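Local coordinates for iron-chelator utilization protein (Thermobifida fusca TM51, PDB 4YHB) that binds FAD and probably reduces ferric siderophores, so that iron taken up by the bacterium can be released, at residues Tyr13-Arg18 and Gly127-Arg132; Ile28-Val33 and Asp176-Gln181; Ala170-Ala175 and Ile191-Arg196. All blocks are in the same frame, centred on the assembly; numbering follows the deposited sequence.

Contact 1 of 3, residues Tyr13-Arg18 and Gly127-Arg132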
loop_
_atom_site.group_PDB
_atom_site.type_symbol
_atom_site.label_atom_id
_atom_site.label_comp_id
_atom_site.label_asym_id
_atom_site.label_seq_id
_atom_site.Cartn_x
_atom_site.Cartn_y
_atom_site.Cartn_z
ATOM N N TYR A 13 2.376 -17.093 -4.749
ATOM C CA TYR A 13 1.448 -17.750 -3.835
ATOM C C TYR A 13 0.332 -18.385 -4.640
ATOM O O TYR A 13 -0.067 -17.842 -5.677
ATOM C CB TYR A 13 0.816 -16.764 -2.856
ATOM C CG TYR A 13 1.739 -16.043 -1.908
ATOM C CD1 TYR A 13 1.442 -14.749 -1.502
ATOM C CD2 TYR A 13 2.860 -16.665 -1.368
ATOM C CE1 TYR A 13 2.252 -14.078 -0.613
ATOM C CE2 TYR A 13 3.683 -16.001 -0.473
ATOM C CZ TYR A 13 3.368 -14.704 -0.098
ATOM O OH TYR A 13 4.161 -14.024 0.786
ATOM N N PRO A 14 -0.207 -19.509 -4.152
ATOM C CA PRO A 14 -1.435 -20.040 -4.752
ATOM C C PRO A 14 -2.621 -19.097 -4.527
ATOM O O PRO A 14 -2.786 -18.513 -3.451
ATOM C CB PRO A 14 -1.640 -21.375 -4.031
ATOM C CG PRO A 14 -0.869 -21.264 -2.763
ATOM C CD PRO A 14 0.288 -20.344 -3.044
ATOM N N LEU A 15 -3.432 -18.945 -5.561
ATOM C CA LEU A 15 -4.578 -18.044 -5.540
ATOM C C LEU A 15 -5.786 -18.729 -4.920
ATOM O O LEU A 15 -6.043 -19.898 -5.204
ATOM C CB LEU A 15 -4.900 -17.596 -6.973
ATOM C CG LEU A 15 -5.316 -16.158 -7.261
ATOM C CD1 LEU A 15 -4.372 -15.182 -6.581
ATOM C CD2 LEU A 15 -5.347 -15.920 -8.775
ATOM N N LYS A 16 -6.528 -18.031 -4.067
ATOM C CA LYS A 16 -7.820 -18.559 -3.624
ATOM C C LYS A 16 -8.771 -17.419 -3.289
ATOM O O LYS A 16 -8.355 -16.347 -2.835
ATOM C CB LYS A 16 -7.666 -19.519 -2.424
ATOM C CG LYS A 16 -9.016 -20.043 -1.899
ATOM C CD LYS A 16 -8.900 -21.265 -0.992
ATOM C CE LYS A 16 -10.270 -21.926 -0.773
ATOM N NZ LYS A 16 -11.402 -20.939 -0.732
ATOM N N SER A 17 -10.052 -17.650 -3.553
ATOM C CA SER A 17 -11.080 -16.665 -3.284
ATOM C C SER A 17 -11.466 -16.772 -1.822
ATOM O O SER A 17 -11.949 -17.807 -1.381
ATOM C CB SER A 17 -12.291 -16.888 -4.197
ATOM O OG SER A 17 -13.341 -15.982 -3.908
ATOM N N ARG A 18 -11.229 -15.710 -1.064
ATOM C CA ARG A 18 -11.579 -15.703 0.344
ATOM C C ARG A 18 -12.692 -14.707 0.609
ATOM O O ARG A 18 -12.730 -13.622 0.014
ATOM C CB ARG A 18 -10.350 -15.379 1.209
ATOM C CG ARG A 18 -9.216 -16.384 1.090
ATOM C CD ARG A 18 -8.043 -16.048 2.016
ATOM N NE ARG A 18 -7.187 -17.218 2.205
ATOM C CZ ARG A 18 -6.237 -17.590 1.351
ATOM N NH1 ARG A 18 -6.020 -16.879 0.253
ATOM N NH2 ARG A 18 -5.509 -18.676 1.586
ATOM N N GLY A 127 -14.714 -9.643 -0.378
ATOM C CA GLY A 127 -13.962 -10.663 -1.088
ATOM C C GLY A 127 -12.490 -10.278 -1.040
ATOM O O GLY A 127 -12.135 -9.103 -1.186
ATOM N N VAL A 128 -11.628 -11.259 -0.810
ATOM C CA VAL A 128 -10.197 -10.998 -0.726
ATOM C C VAL A 128 -9.450 -11.927 -1.669
ATOM O O VAL A 128 -9.466 -13.162 -1.498
ATOM C CB VAL A 128 -9.673 -11.168 0.714
ATOM C CG1 VAL A 128 -8.178 -10.887 0.764
ATOM C CG2 VAL A 128 -10.438 -10.230 1.670
ATOM N N LEU A 129 -8.811 -11.343 -2.681
ATOM C CA LEU A 129 -8.061 -12.135 -3.655
ATOM C C LEU A 129 -6.560 -11.859 -3.567
ATOM O O LEU A 129 -6.122 -10.702 -3.582
ATOM C CB LEU A 129 -8.578 -11.863 -5.074
ATOM C CG LEU A 129 -7.891 -12.637 -6.211
ATOM C CD1 LEU A 129 -8.175 -14.143 -6.092
ATOM C CD2 LEU A 129 -8.354 -12.104 -7.559
ATOM N N GLY A 130 -5.767 -12.927 -3.480
ATOM C CA GLY A 130 -4.331 -12.786 -3.367
ATOM C C GLY A 130 -3.823 -12.793 -1.932
ATOM O O GLY A 130 -4.557 -13.181 -1.028
ATOM N N PRO A 131 -2.574 -12.348 -1.709
ATOM C CA PRO A 131 -1.650 -11.759 -2.685
ATOM C C PRO A 131 -1.257 -12.764 -3.756
ATOM O O PRO A 131 -1.231 -13.950 -3.466
ATOM C CB PRO A 131 -0.424 -11.383 -1.842
ATOM C CG PRO A 131 -0.896 -11.393 -0.436
ATOM C CD PRO A 131 -1.955 -12.446 -0.379
ATOM N N ARG A 132 -1.012 -12.291 -4.969
ATOM C CA ARG A 132 -0.614 -13.159 -6.069
ATOM C C ARG A 132 0.749 -13.783 -5.761
ATOM O O ARG A 132 1.073 -14.900 -6.190
ATOM C CB ARG A 132 -0.584 -12.351 -7.369
ATOM C CG ARG A 132 -0.019 -13.077 -8.595
ATOM C CD ARG A 132 -0.909 -14.212 -9.079
ATOM N NE ARG A 132 -0.662 -15.473 -8.378
ATOM C CZ ARG A 132 -1.138 -16.643 -8.797
ATOM N NH1 ARG A 132 -1.868 -16.686 -9.904
ATOM N NH2 ARG A 132 -0.892 -17.763 -8.116
HETATM O O HOH W 1 -3.042 -15.972 -2.478
HETATM O O HOH W 2 -5.778 -15.764 -3.084
HETATM O O HOH W 3 -6.936 -14.428 -0.802
#
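The guanidinium of Arg-132 carries Leu-15 CD1 over the centre of one face, 4.1 Å above the plane, and at its edge meets the carbonyl oxygen of Tyr-13. The Tyr-13 ring receives Pro-131 O at its edge, 3.4 Å from CD1, while its hydroxyl is bonded to Asp-48. These groups lie where strands 17-29 and 125-129, neighbours in the antiparallel barrel of the FAD-binding domain, separate into loops. Arg-132 reaches its place by a bent chain: CG stands anti to the backbone N (chi1 173°), and turns at chi2 and chi3 fold the guanidinium back toward Tyr-13. There NH2 donates to Tyr-13 O at 2.6 Å, close to the guanidinium plane, and also forms a salt bridge with Asp-74, which in turn accepts from Leu-15 N. The backbones pair here too, Tyr-13 N donating to Arg-132 O at 2.9 Å. With an alanine in place of Arg-132, Tyr-13 O would probably lose its NH2 donor and Asp-74 its charged partner, and one flank of Leu-15 would be bared. Beyond this end the backbones part, and waters span them: one donates to both Pro-14 O and Pro-131 O, another accepts from Lys-16 N and Gly-130 N. Leu-15 CG packs against Leu-129 CD1 at 3.7 Å. Direct pairing resumes at Arg-18 and Val-128, an antiparallel hydrogen-bonded pair in which Val-128 N donates to Arg-18 O at 2.7 Å and Arg-18 N to Val-128 O at 3.1 Å. The Arg-18 guanidinium is held by Ala-43 O through NH2, and at its edge NH1 donates to a water, 2.8 Å away.

Contact 2 of 3, residues Ile28-Val33 and Asp176-Gln181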
loop_
_atom_site.group_PDB
_atom_site.type_symbol
_atom_site.label_atom_id
_atom_site.label_comp_id
_atom_site.label_asym_id
_atom_site.label_seq_id
_atom_site.Cartn_x
_atom_site.Cartn_y
_atom_site.Cartn_z
ATOM N N ILE A 28 -7.550 5.580 12.914
ATOM C CA ILE A 28 -6.261 5.994 13.445
ATOM C C ILE A 28 -5.973 7.482 13.215
ATOM O O ILE A 28 -5.361 8.118 14.062
ATOM C CB ILE A 28 -5.119 5.159 12.854
ATOM C CG1 ILE A 28 -5.205 5.139 11.329
ATOM C CG2 ILE A 28 -5.170 3.701 13.385
ATOM C CD1 ILE A 28 -4.057 4.382 10.675
ATOM N N THR A 29 -6.401 8.033 12.084
ATOM C CA THR A 29 -6.317 9.481 11.849
ATOM C C THR A 29 -7.625 9.877 11.180
ATOM O O THR A 29 -8.391 8.989 10.764
ATOM C CB THR A 29 -5.099 9.884 10.964
ATOM O OG1 THR A 29 -5.217 9.284 9.666
ATOM C CG2 THR A 29 -3.783 9.460 11.605
ATOM N N PRO A 30 -7.908 11.188 11.079
ATOM C CA PRO A 30 -9.179 11.588 10.470
ATOM C C PRO A 30 -9.452 11.014 9.071
ATOM O O PRO A 30 -10.615 10.712 8.794
ATOM C CB PRO A 30 -9.059 13.111 10.408
ATOM C CG PRO A 30 -8.235 13.451 11.578
ATOM C CD PRO A 30 -7.225 12.349 11.704
ATOM N N ARG A 31 -8.431 10.847 8.232
ATOM C CA ARG A 31 -8.633 10.355 6.863
ATOM C C ARG A 31 -8.105 8.942 6.597
ATOM O O ARG A 31 -7.929 8.554 5.442
ATOM C CB ARG A 31 -7.971 11.295 5.866
ATOM C CG ARG A 31 -8.473 12.736 5.948
ATOM C CD ARG A 31 -7.529 13.603 5.131
ATOM N NE ARG A 31 -7.965 14.989 4.962
ATOM C CZ ARG A 31 -7.718 15.959 5.825
ATOM N NH1 ARG A 31 -7.070 15.683 6.953
ATOM N NH2 ARG A 31 -8.120 17.207 5.556
ATOM N N MET A 32 -7.821 8.193 7.654
ATOM C CA MET A 32 -7.372 6.815 7.493
ATOM C C MET A 32 -8.018 5.891 8.514
ATOM O O MET A 32 -8.084 6.206 9.706
ATOM C CB MET A 32 -5.847 6.707 7.600
ATOM C CG MET A 32 -5.365 5.341 7.111
ATOM S SD MET A 32 -3.782 5.329 6.279
ATOM C CE MET A 32 -4.027 6.536 4.980
ATOM N N VAL A 33 -8.489 4.745 8.039
ATOM C CA VAL A 33 -9.135 3.785 8.910
ATOM C C VAL A 33 -8.442 2.433 8.768
ATOM O O VAL A 33 -8.143 1.979 7.657
ATOM C CB VAL A 33 -10.647 3.682 8.612
ATOM C CG1 VAL A 33 -10.906 3.139 7.204
ATOM C CG2 VAL A 33 -11.324 2.816 9.650
ATOM N N ASP A 176 -2.455 16.912 6.143
ATOM C CA ASP A 176 -2.132 17.923 7.155
ATOM C C ASP A 176 -1.553 17.238 8.383
ATOM O O ASP A 176 -1.430 16.003 8.398
ATOM C CB ASP A 176 -3.366 18.755 7.536
ATOM C CG ASP A 176 -4.544 17.904 8.023
ATOM O OD1 ASP A 176 -4.348 16.981 8.847
ATOM O OD2 ASP A 176 -5.685 18.174 7.581
ATOM N N ALA A 177 -1.261 18.023 9.428
ATOM C CA ALA A 177 -0.558 17.513 10.608
ATOM C C ALA A 177 -1.344 16.461 11.394
ATOM O O ALA A 177 -0.755 15.634 12.102
ATOM C CB ALA A 177 -0.178 18.678 11.535
ATOM N N ALA A 178 -2.667 16.477 11.266
ATOM C CA ALA A 178 -3.511 15.528 11.990
ATOM C C ALA A 178 -3.406 14.128 11.414
ATOM O O ALA A 178 -3.898 13.170 12.009
ATOM C CB ALA A 178 -4.969 15.985 11.978
ATOM N N GLU A 179 -2.777 14.013 10.250
ATOM C CA GLU A 179 -2.669 12.732 9.564
ATOM C C GLU A 179 -1.341 12.027 9.839
ATOM O O GLU A 179 -1.113 10.922 9.349
ATOM C CB GLU A 179 -2.858 12.927 8.060
ATOM C CG GLU A 179 -4.238 13.451 7.688
ATOM C CD GLU A 179 -5.355 12.480 8.072
ATOM O OE1 GLU A 179 -5.165 11.239 7.962
ATOM O OE2 GLU A 179 -6.428 12.963 8.475
ATOM N N GLU A 180 -0.464 12.665 10.608
ATOM C CA GLU A 180 0.805 12.041 10.992
ATOM C C GLU A 180 0.559 10.832 11.881
ATOM O O GLU A 180 -0.375 10.825 12.674
ATOM C CB GLU A 180 1.706 13.054 11.708
ATOM C CG GLU A 180 2.086 14.202 10.802
ATOM C CD GLU A 180 2.920 15.274 11.486
ATOM O OE1 GLU A 180 3.351 15.063 12.634
ATOM O OE2 GLU A 180 3.152 16.325 10.854
ATOM N N GLN A 181 1.396 9.810 11.735
ATOM C CA GLN A 181 1.299 8.608 12.550
ATOM C C GLN A 181 2.548 8.434 13.404
ATOM O O GLN A 181 3.616 8.917 13.053
ATOM C CB GLN A 181 1.093 7.368 11.660
ATOM C CG GLN A 181 -0.118 7.466 10.744
ATOM C CD GLN A 181 -0.335 6.192 9.927
ATOM O OE1 GLN A 181 0.258 5.155 10.209
ATOM N NE2 GLN A 181 -1.187 6.273 8.917
HETATM O O HOH W 4 -2.568 8.823 8.403
#
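Glu-179 reaches from a 3-10 turn into the type I beta turn Thr-29 to Met-32, a hairpin turn of the FAD-binding barrel beside a classic beta bulge in which Ile-28 and Thr-29 both face Met-32. From CB the chain runs to CG, which lies 3.7 Å from Arg-31 NH1, and a bend at chi2 (-63°) swings the carboxylate across the turn. CD sits at the edge of the Arg-31 guanidinium, the two planes 82° apart. At the tip the oxygens have different main partners. OE1 accepts from Thr-29 OG1 at 2.6 Å, the hydroxyl coming from above the carboxylate plane; OE2 takes Arg-31 NH1 at 3.2 Å on its anti side, tilted out of the carboxylate plane, and lies close to Pro-30 CB. Both oxygens also receive weak bonds from Arg-31 N. The extended Arg-31 chain carries NH1 on to Asp-176 OD2 at 2.9 Å, so one nitrogen joins two carboxylates in a salt-bridge network. Asp-176 is braced by an Asx turn, its OD1 accepting from Ala-178 N. The charges thus join the barrel to the NAD-ferredoxin-like domain. Alongside them, one water donates to Thr-29 OG1 and Glu-179 O and accepts from Gln-181 NE2 at 2.9 Å.

Contact 3 of 3, residues Ala170-Ala175 and Ile191-Arg196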
loop_
_atom_site.group_PDB
_atom_site.type_symbol
_atom_site.label_atom_id
_atom_site.label_comp_id
_atom_site.label_asym_id
_atom_site.label_seq_id
_atom_site.Cartn_x
_atom_site.Cartn_y
_atom_site.Cartn_z
ATOM N N ALA A 170 12.772 9.060 5.432
ATOM C CA ALA A 170 11.425 8.925 4.882
ATOM C C ALA A 170 10.737 10.272 4.711
ATOM O O ALA A 170 10.874 11.172 5.542
ATOM C CB ALA A 170 10.575 8.005 5.771
ATOM N N PHE A 171 10.015 10.400 3.606
ATOM C CA PHE A 171 9.198 11.567 3.326
ATOM C C PHE A 171 7.775 11.094 3.031
ATOM O O PHE A 171 7.533 10.416 2.049
ATOM C CB PHE A 171 9.767 12.357 2.153
ATOM C CG PHE A 171 11.127 12.931 2.422
ATOM C CD1 PHE A 171 11.269 14.086 3.179
ATOM C CD2 PHE A 171 12.262 12.311 1.936
ATOM C CE1 PHE A 171 12.524 14.623 3.439
ATOM C CE2 PHE A 171 13.527 12.845 2.190
ATOM C CZ PHE A 171 13.654 13.997 2.947
ATOM N N PHE A 172 6.844 11.436 3.908
ATOM C CA PHE A 172 5.460 11.006 3.760
ATOM C C PHE A 172 4.564 12.216 3.518
ATOM O O PHE A 172 4.475 13.106 4.369
ATOM C CB PHE A 172 5.013 10.248 5.008
ATOM C CG PHE A 172 5.776 8.980 5.253
ATOM C CD1 PHE A 172 6.175 8.179 4.193
ATOM C CD2 PHE A 172 6.091 8.583 6.547
ATOM C CE1 PHE A 172 6.879 6.993 4.416
ATOM C CE2 PHE A 172 6.794 7.395 6.778
ATOM C CZ PHE A 172 7.182 6.603 5.711
ATOM N N GLU A 173 3.931 12.264 2.353
ATOM C CA GLU A 173 2.986 13.324 2.031
ATOM C C GLU A 173 1.602 12.968 2.549
ATOM O O GLU A 173 1.058 11.921 2.201
ATOM C CB GLU A 173 2.931 13.549 0.526
ATOM C CG GLU A 173 1.889 14.561 0.068
ATOM C CD GLU A 173 1.573 14.388 -1.403
ATOM O OE1 GLU A 173 2.505 14.022 -2.153
ATOM O OE2 GLU A 173 0.403 14.588 -1.810
ATOM N N VAL A 174 1.042 13.830 3.386
ATOM C CA VAL A 174 -0.296 13.607 3.937
ATOM C C VAL A 174 -1.059 14.925 3.858
ATOM O O VAL A 174 -0.473 15.962 3.523
ATOM C CB VAL A 174 -0.249 13.094 5.406
ATOM C CG1 VAL A 174 0.348 11.684 5.473
ATOM C CG2 VAL A 174 0.544 14.076 6.301
ATOM N N ALA A 175 -2.351 14.891 4.179
ATOM C CA ALA A 175 -3.208 16.063 4.000
ATOM C C ALA A 175 -2.801 17.223 4.893
ATOM O O ALA A 175 -2.816 18.373 4.452
ATOM C CB ALA A 175 -4.664 15.698 4.259
ATOM N N ILE A 191 12.221 10.835 9.788
ATOM C CA ILE A 191 10.919 10.767 9.149
ATOM C C ILE A 191 10.303 12.150 9.059
ATOM O O ILE A 191 10.084 12.811 10.070
ATOM C CB ILE A 191 9.980 9.829 9.915
ATOM C CG1 ILE A 191 10.570 8.420 9.967
ATOM C CG2 ILE A 191 8.603 9.826 9.272
ATOM C CD1 ILE A 191 9.866 7.510 10.943
ATOM N N THR A 192 10.043 12.593 7.837
ATOM C CA THR A 192 9.495 13.916 7.617
ATOM C C THR A 192 8.102 13.811 7.045
ATOM O O THR A 192 7.874 13.136 6.036
ATOM C CB THR A 192 10.383 14.740 6.674
ATOM O OG1 THR A 192 11.689 14.847 7.248
ATOM C CG2 THR A 192 9.813 16.131 6.466
ATOM N N TRP A 193 7.166 14.471 7.703
ATOM C CA TRP A 193 5.801 14.508 7.227
ATOM C C TRP A 193 5.614 15.785 6.424
ATOM O O TRP A 193 5.835 16.892 6.928
ATOM C CB TRP A 193 4.819 14.425 8.403
ATOM C CG TRP A 193 4.963 13.152 9.188
ATOM C CD1 TRP A 193 5.756 12.942 10.288
ATOM C CD2 TRP A 193 4.300 11.901 8.929
ATOM N NE1 TRP A 193 5.627 11.638 10.721
ATOM C CE2 TRP A 193 4.741 10.983 9.908
ATOM C CE3 TRP A 193 3.381 11.474 7.967
ATOM C CZ2 TRP A 193 4.290 9.665 9.948
ATOM C CZ3 TRP A 193 2.930 10.168 8.013
ATOM C CH2 TRP A 193 3.389 9.279 8.996
ATOM N N LEU A 194 5.225 15.632 5.165
ATOM C CA LEU A 194 4.949 16.780 4.308
ATOM C C LEU A 194 3.443 16.982 4.187
ATOM O O LEU A 194 2.696 16.029 3.959
ATOM C CB LEU A 194 5.574 16.571 2.931
ATOM C CG LEU A 194 7.075 16.293 2.979
ATOM C CD1 LEU A 194 7.523 15.711 1.642
ATOM C CD2 LEU A 194 7.842 17.577 3.331
ATOM N N HIS A 195 3.003 18.221 4.331
ATOM C CA HIS A 195 1.576 18.520 4.403
ATOM C C HIS A 195 1.079 19.262 3.173
ATOM O O HIS A 195 1.625 20.301 2.805
ATOM C CB HIS A 195 1.272 19.352 5.659
ATOM C CG HIS A 195 1.851 18.783 6.915
ATOM N ND1 HIS A 195 2.395 19.572 7.907
ATOM C CD2 HIS A 195 1.952 17.507 7.354
ATOM C CE1 HIS A 195 2.812 18.803 8.898
ATOM N NE2 HIS A 195 2.558 17.544 8.585
ATOM N N ARG A 196 0.021 18.745 2.557
ATOM C CA ARG A 196 -0.595 19.412 1.413
ATOM C C ARG A 196 -1.311 20.705 1.797
ATOM O O ARG A 196 -1.477 21.589 0.955
ATOM C CB ARG A 196 -1.578 18.475 0.719
ATOM C CG ARG A 196 -0.899 17.380 -0.110
ATOM C CD ARG A 196 -1.914 16.709 -1.027
ATOM N NE ARG A 196 -2.991 16.089 -0.263
ATOM C CZ ARG A 196 -2.952 14.842 0.200
ATOM N NH1 ARG A 196 -1.888 14.080 -0.023
ATOM N NH2 ARG A 196 -3.976 14.357 0.886
HETATM O O HOH W 5 13.198 12.825 6.475
#
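Phe-172 and Trp-193, paired on one face of the parallel sheet, both hold CG anti to the carbonyl carbon (chi1 -63° and -61°), and from there their rings meet. Phe-172 CD2 lies 3.7 Å above a face of the indole, offset toward its rim, and Phe-172 CB packs against Trp-193 CE3 at 3.6 Å; the two rings are inclined obliquely, their planes 57° apart. Val-174 CG1 meets the edge of the same indole, and Ile-191 CG2 touches Phe-172 CD2 at 3.9 Å. Helix 152-161 covers this face, Leu-152 touching both Phe-172 and Trp-193. On the other face Phe-171 and Thr-192 run side by side, CD1 against CB, and Phe-171 CB meets Leu-194 CD1, with Ala-210 of helix 206-212 against Phe-171 and Leu-194. Between the faces a parallel ladder alternates across the strands: Thr-192 N donates to Ala-170 O, Phe-172 N to Thr-192 O, Leu-194 N to Phe-172 O, and Val-174 N to Leu-194 O at 2.8 Å. Arg-196 N continues it to Val-174 O at 3.0 Å. These bonds attach strand 190-195, an outermost strand of the Rossmann-like sheet of the NAD-ferredoxin family domain, to strand 167-174. Where the ladder ends, the Arg-196 guanidinium lies with one face over the Val-174 to Ala-175 peptide, and NH1 gives Glu-173 OE2 a nearly straight bond of 2.9 Å on its anti side, somewhat out of the carboxylate plane. NH2 forms a salt bridge with Glu-149. Two carboxylates thus share one guanidinium, whose positive charge probably favours the ionised form of the buried Glu-173.

From the N terminus, residues 13-18 lead into strand 17-29, whose far end carries the turn of contact 2. Contact 1 closes first: the chain passes through the other barrel strands before 127-132 returns beside 13-18, bringing strands 17-29 and 125-129 together. Contact 2 opens within that loop and closes only in the second domain, at 176-181, so contacts 1 and 2 cross. Contact 3 begins at 170-175, before contact 2 closes, and ends at 191-196; these two also cross and they touch, Glu-180 OE2 lying 2.6 Å from His-195 NE2. Contact 1 seals the barrel, contact 3 pairs parallel-sheet strands, and contact 2 joins the domains, its centre about 29 Å from that of contact 1.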